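PDB 6C29: putative metal resistance protein from Proteus mirabilis, which probably acts as a protein-disulfide reductase, its N-terminal periplasmic part, present here as a tandem immunoglobulin-fold domain, priming the disulfide isomerase ScsC. Local coordinates for residues W46-E57 with I68-A76; V158-L167 with Q239-G247. All blocks are in the same frame, centred on the assembly; numbering follows the deposited sequence. Where two conformers were deposited one is given.

Interaction 1: W46-E57 with I68-A76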
loop_
_atom_site.group_PDB
_atom_site.type_symbol
_atom_site.label_atom_id
_atom_site.label_comp_id
_atom_site.label_asym_id
_atom_site.label_seq_id
_atom_site.Cartn_x
_atom_site.Cartn_y
_atom_site.Cartn_z
ATOM N N TRP A 46 3.247 2.092 -3.238
ATOM C CA TRP A 46 2.186 1.240 -2.742
ATOM C C TRP A 46 2.375 -0.180 -3.244
ATOM O O TRP A 46 3.281 -0.447 -4.036
ATOM C CB TRP A 46 0.858 1.826 -3.209
ATOM C CG TRP A 46 -0.420 1.276 -2.639
ATOM C CD1 TRP A 46 -0.702 1.032 -1.341
ATOM C CD2 TRP A 46 -1.611 0.964 -3.373
ATOM N NE1 TRP A 46 -1.991 0.570 -1.206
ATOM C CE2 TRP A 46 -2.569 0.530 -2.442
ATOM C CE3 TRP A 46 -1.962 1.008 -4.729
ATOM C CZ2 TRP A 46 -3.841 0.136 -2.797
ATOM C CZ3 TRP A 46 -3.261 0.616 -5.080
ATOM C CH2 TRP A 46 -4.176 0.203 -4.108
ATOM N N ARG A 47 1.485 -1.072 -2.838
ATOM C CA ARG A 47 1.602 -2.468 -3.273
ATOM C C ARG A 47 1.462 -2.634 -4.784
ATOM O O ARG A 47 2.004 -3.586 -5.354
ATOM C CB ARG A 47 0.562 -3.329 -2.561
ATOM C CG ARG A 47 -0.852 -2.987 -2.895
ATOM C CD ARG A 47 -1.828 -3.841 -2.098
ATOM N NE ARG A 47 -3.163 -3.471 -2.515
ATOM C CZ ARG A 47 -4.166 -3.167 -1.708
ATOM N NH1 ARG A 47 -4.020 -3.250 -0.368
ATOM N NH2 ARG A 47 -5.319 -2.798 -2.224
ATOM N N SER A 48 0.703 -1.744 -5.423
ATOM C CA SER A 48 0.595 -1.629 -6.879
ATOM C C SER A 48 1.201 -0.293 -7.276
ATOM O O SER A 48 0.567 0.738 -7.203
ATOM C CB SER A 48 -0.857 -1.714 -7.338
ATOM O OG SER A 48 -1.354 -3.032 -7.095
ATOM N N PRO A 49 2.464 -0.300 -7.653
ATOM C CA PRO A 49 3.198 0.956 -7.753
ATOM C C PRO A 49 2.874 1.771 -8.980
ATOM O O PRO A 49 3.144 2.978 -8.988
ATOM C CB PRO A 49 4.643 0.487 -7.797
ATOM C CG PRO A 49 4.580 -0.860 -8.400
ATOM C CD PRO A 49 3.315 -1.474 -7.905
ATOM N N GLY A 50 2.314 1.116 -9.991
ATOM C CA GLY A 50 2.164 1.696 -11.307
ATOM C C GLY A 50 3.365 1.310 -12.166
ATOM O O GLY A 50 4.351 0.721 -11.692
ATOM N N GLU A 51 3.296 1.658 -13.441
ATOM C CA GLU A 51 4.377 1.364 -14.372
ATOM C C GLU A 51 5.731 1.912 -13.866
ATOM O O GLU A 51 5.819 3.046 -13.399
ATOM C CB GLU A 51 4.020 1.930 -15.748
ATOM C CG GLU A 51 4.904 1.447 -16.887
ATOM C CD GLU A 51 4.505 2.051 -18.228
ATOM O OE1 GLU A 51 3.484 2.775 -18.277
ATOM O OE2 GLU A 51 5.213 1.802 -19.229
ATOM N N GLY A 52 6.769 1.082 -13.918
ATOM C CA GLY A 52 8.130 1.511 -13.595
ATOM C C GLY A 52 8.546 1.434 -12.130
ATOM O O GLY A 52 9.731 1.549 -11.799
ATOM N N GLY A 53 7.586 1.228 -11.241
ATOM C CA GLY A 53 7.895 1.195 -9.816
ATOM C C GLY A 53 8.008 -0.210 -9.252
ATOM O O GLY A 53 7.705 -1.194 -9.926
ATOM N N VAL A 54 8.410 -0.296 -7.985
ATOM C CA VAL A 54 8.572 -1.561 -7.281
ATOM C C VAL A 54 8.029 -1.384 -5.854
ATOM O O VAL A 54 8.376 -0.414 -5.185
ATOM C CB VAL A 54 10.058 -1.978 -7.220
ATOM C CG1 VAL A 54 10.176 -3.307 -6.526
ATOM C CG2 VAL A 54 10.653 -1.997 -8.642
ATOM N N ALA A 55 7.160 -2.275 -5.409
ATOM C CA ALA A 55 6.636 -2.185 -4.045
ATOM C C ALA A 55 7.753 -2.492 -3.042
ATOM O O ALA A 55 8.564 -3.387 -3.274
ATOM C CB ALA A 55 5.490 -3.135 -3.828
ATOM N N PRO A 56 7.806 -1.748 -1.922
ATOM C CA PRO A 56 8.765 -2.146 -0.871
ATOM C C PRO A 56 8.413 -3.511 -0.314
ATOM O O PRO A 56 7.251 -3.909 -0.308
ATOM C CB PRO A 56 8.607 -1.069 0.200
ATOM C CG PRO A 56 7.267 -0.464 -0.058
ATOM C CD PRO A 56 6.999 -0.577 -1.532
ATOM N N GLU A 57 9.422 -4.239 0.162
ATOM C CA GLU A 57 9.180 -5.550 0.756
ATOM C C GLU A 57 10.267 -5.891 1.763
ATOM O O GLU A 57 11.346 -5.315 1.709
ATOM C CB GLU A 57 9.103 -6.624 -0.329
ATOM C CG GLU A 57 10.407 -6.904 -1.023
ATOM C CD GLU A 57 10.274 -8.021 -2.046
ATOM O OE1 GLU A 57 9.127 -8.332 -2.439
ATOM O OE2 GLU A 57 11.302 -8.637 -2.393
ATOM N N ILE A 68 1.278 -10.444 7.531
ATOM C CA ILE A 68 0.324 -9.460 7.024
ATOM C C ILE A 68 1.032 -8.109 6.974
ATOM O O ILE A 68 1.538 -7.625 7.979
ATOM C CB ILE A 68 -0.936 -9.328 7.906
ATOM C CG1 ILE A 68 -1.666 -10.666 8.026
ATOM C CG2 ILE A 68 -1.869 -8.270 7.329
ATOM C CD1 ILE A 68 -2.694 -10.701 9.158
ATOM N N TRP A 69 1.088 -7.523 5.781
ATOM C CA TRP A 69 1.626 -6.179 5.579
ATOM C C TRP A 69 0.433 -5.260 5.318
ATOM O O TRP A 69 -0.289 -5.410 4.326
ATOM C CB TRP A 69 2.596 -6.150 4.406
ATOM C CG TRP A 69 3.271 -4.853 4.105
ATOM C CD1 TRP A 69 2.657 -3.680 3.746
ATOM C CD2 TRP A 69 4.675 -4.598 4.081
ATOM N NE1 TRP A 69 3.605 -2.711 3.512
ATOM C CE2 TRP A 69 4.855 -3.245 3.725
ATOM C CE3 TRP A 69 5.808 -5.381 4.347
ATOM C CZ2 TRP A 69 6.105 -2.663 3.595
ATOM C CZ3 TRP A 69 7.042 -4.805 4.231
ATOM C CH2 TRP A 69 7.189 -3.450 3.866
ATOM N N HIS A 70 0.194 -4.352 6.240
ATOM C CA HIS A 70 -0.946 -3.457 6.110
ATOM C C HIS A 70 -0.473 -2.235 5.351
ATOM O O HIS A 70 0.541 -1.615 5.676
ATOM C CB HIS A 70 -1.499 -3.039 7.472
ATOM C CG HIS A 70 -1.966 -4.169 8.322
ATOM N ND1 HIS A 70 -3.230 -4.706 8.219
ATOM C CD2 HIS A 70 -1.355 -4.837 9.327
ATOM C CE1 HIS A 70 -3.367 -5.672 9.113
ATOM N NE2 HIS A 70 -2.243 -5.774 9.792
ATOM N N TRP A 71 -1.206 -1.878 4.308
ATOM C CA TRP A 71 -0.812 -0.769 3.470
ATOM C C TRP A 71 -1.623 0.471 3.792
ATOM O O TRP A 71 -2.837 0.481 3.589
ATOM C CB TRP A 71 -0.990 -1.115 1.997
ATOM C CG TRP A 71 -0.083 -2.198 1.517
ATOM C CD1 TRP A 71 -0.347 -3.526 1.485
ATOM C CD2 TRP A 71 1.246 -2.032 0.998
ATOM N NE1 TRP A 71 0.740 -4.217 0.979
ATOM C CE2 TRP A 71 1.732 -3.317 0.682
ATOM C CE3 TRP A 71 2.079 -0.930 0.796
ATOM C CZ2 TRP A 71 3.020 -3.510 0.154
ATOM C CZ3 TRP A 71 3.338 -1.129 0.257
ATOM C CH2 TRP A 71 3.803 -2.403 -0.031
ATOM N N PRO A 72 -0.991 1.531 4.269
ATOM C CA PRO A 72 -1.710 2.776 4.462
ATOM C C PRO A 72 -2.310 3.255 3.166
ATOM O O PRO A 72 -1.795 2.951 2.066
ATOM C CB PRO A 72 -0.640 3.728 4.995
ATOM C CG PRO A 72 0.355 2.785 5.664
ATOM C CD PRO A 72 0.404 1.621 4.752
ATOM N N SER A 73 -3.404 3.987 3.281
ATOM C CA SER A 73 -4.093 4.472 2.114
ATOM C C SER A 73 -3.106 5.266 1.249
ATOM O O SER A 73 -2.434 6.161 1.782
ATOM C CB SER A 73 -5.297 5.324 2.547
ATOM O OG SER A 73 -6.176 5.491 1.475
ATOM N N PRO A 74 -3.006 4.973 -0.065
ATOM C CA PRO A 74 -1.956 5.612 -0.878
ATOM C C PRO A 74 -2.362 6.941 -1.475
ATOM O O PRO A 74 -3.504 7.403 -1.344
ATOM C CB PRO A 74 -1.724 4.586 -1.996
ATOM C CG PRO A 74 -3.127 4.041 -2.222
ATOM C CD PRO A 74 -3.728 3.940 -0.839
ATOM N N SER A 75 -1.407 7.560 -2.149
ATOM C CA SER A 75 -1.633 8.747 -2.932
ATOM C C SER A 75 -1.174 8.501 -4.367
ATOM O O SER A 75 -0.422 7.550 -4.616
ATOM C CB SER A 75 -0.871 9.929 -2.319
ATOM O OG SER A 75 -1.352 10.210 -1.020
ATOM N N ALA A 76 -1.603 9.366 -5.285
ATOM C CA ALA A 76 -1.197 9.264 -6.670
ATOM C C ALA A 76 -0.331 10.444 -7.053
ATOM O O ALA A 76 -0.536 11.558 -6.576
ATOM C CB ALA A 76 -2.413 9.181 -7.582
HETATM O O HOH W 1 -3.922 0.399 0.920
#
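Two CH-pi contacts, P74 on W46 and R47 on W71, lie at the heart of the interface. P74 CG sits 3.6 Å from the centroid of the W46 five-membered ring and only 11° off its normal, while R47 CG covers the opposite face of the indole. R47 CB, in turn, lies 3.4 Å from W71 CE2 over one face of the W71 indole; W69 CD1 lies over the opposite face. The R47 CG is wedged between its own backbone N and carbonyl carbon (chi1 64°), and from there an extended chain brings the guanidinium alongside, with W71 CD1 near its plane at its edge and the two planes 88° apart. Its NH2 forms a salt bridge to D186.

Both segments belong to the DsbD N-terminal-like immunoglobulin fold: 46-57 loops from strand 43-45 to strand 57-60, and segment 68-76 joins the short strands of two different sheets.

An apolar contact continues along the loop, where P56 CG reaches W71 CH2 at 4.0 Å. P56 O lies over a W69 face.

The polar link is a water, which accepts from W46 NE1 (2.9 Å) in the plane of the indole and donates to W71 O (2.9 Å).

Interaction 2: V158-L167 with Q239-G247; sequences VSSDYRNSQL and QVNDTIGQG
The flat carbonyl group of Q246 receives S160 N at its oxygen, 3.0 Å away, with the donor tilted 32° out of the carbonyl plane. The D242 carboxylate is met from above its plane, by T243 N at OD2. Within 158-167, R163 NE meets D161 OD2 on its syn side (3.1 Å), close to the guanidinium plane, in a salt bridge.

S160 is gripped on its side chain as well. Its OG, turned into the cleft between backbone N and carbonyl carbon (chi1 63°), accepts a nearly straight bond from G245 N (2.9 Å, 164°). The same oxygen is 2.7 Å from a water that also lies 2.8 Å from D242 OD2 and from Q246 O, where it can act as donor, although it has more acceptors in reach than protons. S160 is thus bonded to the turn at G245 and Q246, and through the water approaches D242.

In this immunoglobulin-type sandwich, 155-163 is an edge strand of the four-stranded sheet and 236-243 an edge strand of the three-stranded one. The type II turn T243-Q246 leaves the latter and crosses to the former, with G245 at a positive phi that suits glycine. Segment 158-167 itself turns back through N164 and S165, between the paired residues R163 and Q166.

I244 supplies the apolar part: its CG2 touches L167 CD1 at 3.8 Å, the two side chains crossing at about a right angle, and Y162 CB at 3.9 Å. Y162 OH is hydrogen-bonded to G220 O. Further along, V158 CG2 and V240 CG1 slide past each other, 4.1 Å apart.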
loop_
_atom_site.group_PDB
_atom_site.type_symbol
_atom_site.label_atom_id
_atom_site.label_comp_id
_atom_site.label_asym_id
_atom_site.label_seq_id
_atom_site.Cartn_x
_atom_site.Cartn_y
_atom_site.Cartn_z
ATOM N N VAL A 158 -21.178 -1.828 -5.902
ATOM C CA VAL A 158 -20.168 -1.745 -6.939
ATOM C C VAL A 158 -20.588 -2.582 -8.131
ATOM O O VAL A 158 -21.042 -3.736 -7.970
ATOM C CB VAL A 158 -18.800 -2.265 -6.435
ATOM C CG1 VAL A 158 -17.769 -2.190 -7.531
ATOM C CG2 VAL A 158 -18.378 -1.507 -5.236
ATOM N N SER A 159 -20.468 -2.008 -9.322
ATOM C CA SER A 159 -20.596 -2.786 -10.539
ATOM C C SER A 159 -19.484 -2.382 -11.480
ATOM O O SER A 159 -18.866 -1.291 -11.349
ATOM C CB SER A 159 -21.961 -2.599 -11.205
ATOM O OG SER A 159 -22.191 -1.242 -11.490
ATOM N N SER A 160 -19.168 -3.266 -12.400
ATOM C CA SER A 160 -18.116 -2.976 -13.350
ATOM C C SER A 160 -18.333 -3.696 -14.660
ATOM O O SER A 160 -19.066 -4.694 -14.753
ATOM C CB SER A 160 -16.738 -3.329 -12.774
ATOM O OG SER A 160 -16.637 -4.717 -12.517
ATOM N N ASP A 161 -17.676 -3.167 -15.675
ATOM C CA ASP A 161 -17.765 -3.702 -17.013
ATOM C C ASP A 161 -16.446 -3.462 -17.704
ATOM O O ASP A 161 -15.747 -2.472 -17.443
ATOM C CB ASP A 161 -18.909 -3.047 -17.782
ATOM C CG ASP A 161 -19.024 -3.562 -19.193
ATOM O OD1 ASP A 161 -19.429 -4.739 -19.361
ATOM O OD2 ASP A 161 -18.686 -2.794 -20.128
ATOM N N TYR A 162 -16.093 -4.365 -18.598
ATOM C CA TYR A 162 -14.874 -4.223 -19.371
ATOM C C TYR A 162 -15.106 -4.513 -20.823
ATOM O O TYR A 162 -15.632 -5.573 -21.145
ATOM C CB TYR A 162 -13.804 -5.165 -18.852
ATOM C CG TYR A 162 -12.513 -5.110 -19.623
ATOM C CD1 TYR A 162 -11.602 -4.090 -19.427
ATOM C CD2 TYR A 162 -12.209 -6.099 -20.549
ATOM C CE1 TYR A 162 -10.424 -4.048 -20.130
ATOM C CE2 TYR A 162 -11.028 -6.067 -21.252
ATOM C CZ TYR A 162 -10.143 -5.046 -21.039
ATOM O OH TYR A 162 -8.955 -5.020 -21.724
ATOM N N ARG A 163 -14.725 -3.572 -21.683
ATOM C CA ARG A 163 -14.811 -3.734 -23.133
ATOM C C ARG A 163 -13.933 -2.683 -23.800
ATOM O O ARG A 163 -13.661 -1.619 -23.217
ATOM C CB ARG A 163 -16.251 -3.631 -23.621
ATOM C CG ARG A 163 -16.917 -2.295 -23.377
ATOM C CD ARG A 163 -18.328 -2.314 -23.951
ATOM N NE ARG A 163 -19.229 -3.162 -23.170
ATOM C CZ ARG A 163 -20.296 -3.788 -23.665
ATOM N NH1 ARG A 163 -20.608 -3.685 -24.955
ATOM N NH2 ARG A 163 -21.051 -4.529 -22.864
ATOM N N ASN A 164 -13.444 -2.998 -25.001
ATOM C CA ASN A 164 -12.588 -2.077 -25.745
ATOM C C ASN A 164 -11.370 -1.609 -24.928
ATOM O O ASN A 164 -10.996 -0.442 -24.985
ATOM C CB ASN A 164 -13.382 -0.852 -26.220
ATOM C CG ASN A 164 -14.669 -1.223 -26.944
ATOM O OD1 ASN A 164 -15.740 -0.700 -26.636
ATOM N ND2 ASN A 164 -14.575 -2.148 -27.881
ATOM N N SER A 165 -10.779 -2.528 -24.166
ATOM C CA SER A 165 -9.608 -2.251 -23.326
ATOM C C SER A 165 -9.835 -1.118 -22.323
ATOM O O SER A 165 -8.903 -0.403 -21.968
ATOM C CB SER A 165 -8.393 -1.915 -24.191
ATOM O OG SER A 165 -8.128 -2.966 -25.097
ATOM N N GLN A 166 -11.081 -0.988 -21.872
ATOM C CA GLN A 166 -11.481 0.044 -20.921
ATOM C C GLN A 166 -12.334 -0.548 -19.808
ATOM O O GLN A 166 -13.355 -1.203 -20.067
ATOM C CB GLN A 166 -12.264 1.126 -21.637
ATOM C CG GLN A 166 -12.673 2.277 -20.775
ATOM C CD GLN A 166 -13.469 3.269 -21.576
ATOM O OE1 GLN A 166 -12.941 3.913 -22.480
ATOM N NE2 GLN A 166 -14.760 3.358 -21.291
ATOM N N LEU A 167 -11.902 -0.331 -18.570
ATOM C CA LEU A 167 -12.652 -0.739 -17.391
ATOM C C LEU A 167 -13.528 0.387 -16.922
ATOM O O LEU A 167 -13.047 1.516 -16.779
ATOM C CB LEU A 167 -11.693 -1.145 -16.286
ATOM C CG LEU A 167 -12.250 -1.463 -14.898
ATOM C CD1 LEU A 167 -13.021 -2.729 -14.925
ATOM C CD2 LEU A 167 -11.084 -1.573 -13.885
ATOM N N GLN A 239 -11.318 -0.296 1.164
ATOM C CA GLN A 239 -10.820 -1.353 0.307
ATOM C C GLN A 239 -11.980 -2.159 -0.249
ATOM O O GLN A 239 -12.824 -2.644 0.519
ATOM C CB GLN A 239 -9.881 -2.241 1.122
ATOM C CG GLN A 239 -9.497 -3.522 0.433
ATOM C CD GLN A 239 -8.588 -3.315 -0.756
ATOM O OE1 GLN A 239 -7.664 -2.517 -0.724
ATOM N NE2 GLN A 239 -8.860 -4.043 -1.831
ATOM N N VAL A 240 -12.031 -2.272 -1.570
ATOM C CA VAL A 240 -13.038 -3.049 -2.271
ATOM C C VAL A 240 -12.381 -4.245 -2.932
ATOM O O VAL A 240 -11.340 -4.122 -3.599
ATOM C CB VAL A 240 -13.720 -2.197 -3.323
ATOM C CG1 VAL A 240 -14.741 -3.018 -4.072
ATOM C CG2 VAL A 240 -14.390 -1.013 -2.698
ATOM N N ASN A 241 -12.995 -5.411 -2.733
ATOM C CA ASN A 241 -12.595 -6.643 -3.396
ATOM C C ASN A 241 -13.793 -7.238 -4.103
ATOM O O ASN A 241 -14.804 -7.612 -3.490
ATOM C CB ASN A 241 -12.005 -7.644 -2.421
ATOM C CG ASN A 241 -10.658 -7.209 -1.890
ATOM O OD1 ASN A 241 -9.623 -7.359 -2.550
ATOM N ND2 ASN A 241 -10.675 -6.636 -0.725
ATOM N N ASP A 242 -13.703 -7.224 -5.426
ATOM C CA ASP A 242 -14.779 -7.645 -6.273
ATOM C C ASP A 242 -14.206 -8.330 -7.502
ATOM O O ASP A 242 -13.062 -8.770 -7.480
ATOM C CB ASP A 242 -15.636 -6.450 -6.623
ATOM C CG ASP A 242 -17.097 -6.826 -6.870
ATOM O OD1 ASP A 242 -17.893 -6.836 -5.899
ATOM O OD2 ASP A 242 -17.454 -7.115 -8.032
ATOM N N THR A 243 -15.024 -8.464 -8.549
ATOM C CA THR A 243 -14.618 -9.155 -9.778
ATOM C C THR A 243 -14.952 -8.282 -10.972
ATOM O O THR A 243 -16.020 -7.713 -11.004
ATOM C CB THR A 243 -15.341 -10.502 -9.902
ATOM O OG1 THR A 243 -15.058 -11.282 -8.741
ATOM C CG2 THR A 243 -14.923 -11.277 -11.154
ATOM N N ILE A 244 -14.027 -8.160 -11.921
ATOM C CA ILE A 244 -14.263 -7.374 -13.142
ATOM C C ILE A 244 -15.386 -7.963 -13.933
ATOM O O ILE A 244 -15.321 -9.119 -14.352
ATOM C CB ILE A 244 -13.009 -7.298 -13.999
ATOM C CG1 ILE A 244 -11.908 -6.609 -13.201
ATOM C CG2 ILE A 244 -13.262 -6.538 -15.286
ATOM C CD1 ILE A 244 -10.576 -6.436 -13.900
ATOM N N GLY A 245 -16.427 -7.168 -14.122
ATOM C CA GLY A 245 -17.560 -7.626 -14.913
ATOM C C GLY A 245 -18.767 -7.932 -14.067
ATOM O O GLY A 245 -19.879 -8.072 -14.564
ATOM N N GLN A 246 -18.549 -8.056 -12.770
ATOM C CA GLN A 246 -19.646 -8.312 -11.859
ATOM C C GLN A 246 -20.597 -7.119 -11.806
ATOM O O GLN A 246 -20.191 -5.991 -11.495
ATOM C CB GLN A 246 -19.117 -8.625 -10.471
ATOM C CG GLN A 246 -20.185 -8.985 -9.469
ATOM C CD GLN A 246 -20.551 -10.433 -9.504
ATOM O OE1 GLN A 246 -21.722 -10.776 -9.664
ATOM N NE2 GLN A 246 -19.557 -11.304 -9.336
ATOM N N GLY A 247 -21.871 -7.384 -12.085
ATOM C CA GLY A 247 -22.890 -6.348 -12.140
ATOM C C GLY A 247 -23.143 -5.861 -13.553
ATOM O O GLY A 247 -22.241 -5.326 -14.214
HETATM O O HOH W 2 -17.801 -5.326 -10.200
#

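Overall arrangement
The two contacts follow one another in sequence, their centres 21 Å apart. Interaction 1 sits in the immunoglobulin-fold unit that resembles the N-terminal domain of DsbD, its centre about 4 Å from that of the chain, where this unit meets the second through R47 and S48 to D186. Interaction 2 joins edge strand 155-163 to the turn that follows edge strand 236-243 in the second sandwich. A direct link nevertheless exists: R47 NH2 is 2.8 Å from Q239 OE1, probably a hydrogen bond. Strand 226-233 is touched from both: W46 and Q239 reach V230, and R47 packs on S228, to whose OG Q239 NE2 is hydrogen-bonded. S73 also bonds S237 on strand 236-243. Neither contact includes a cysteine.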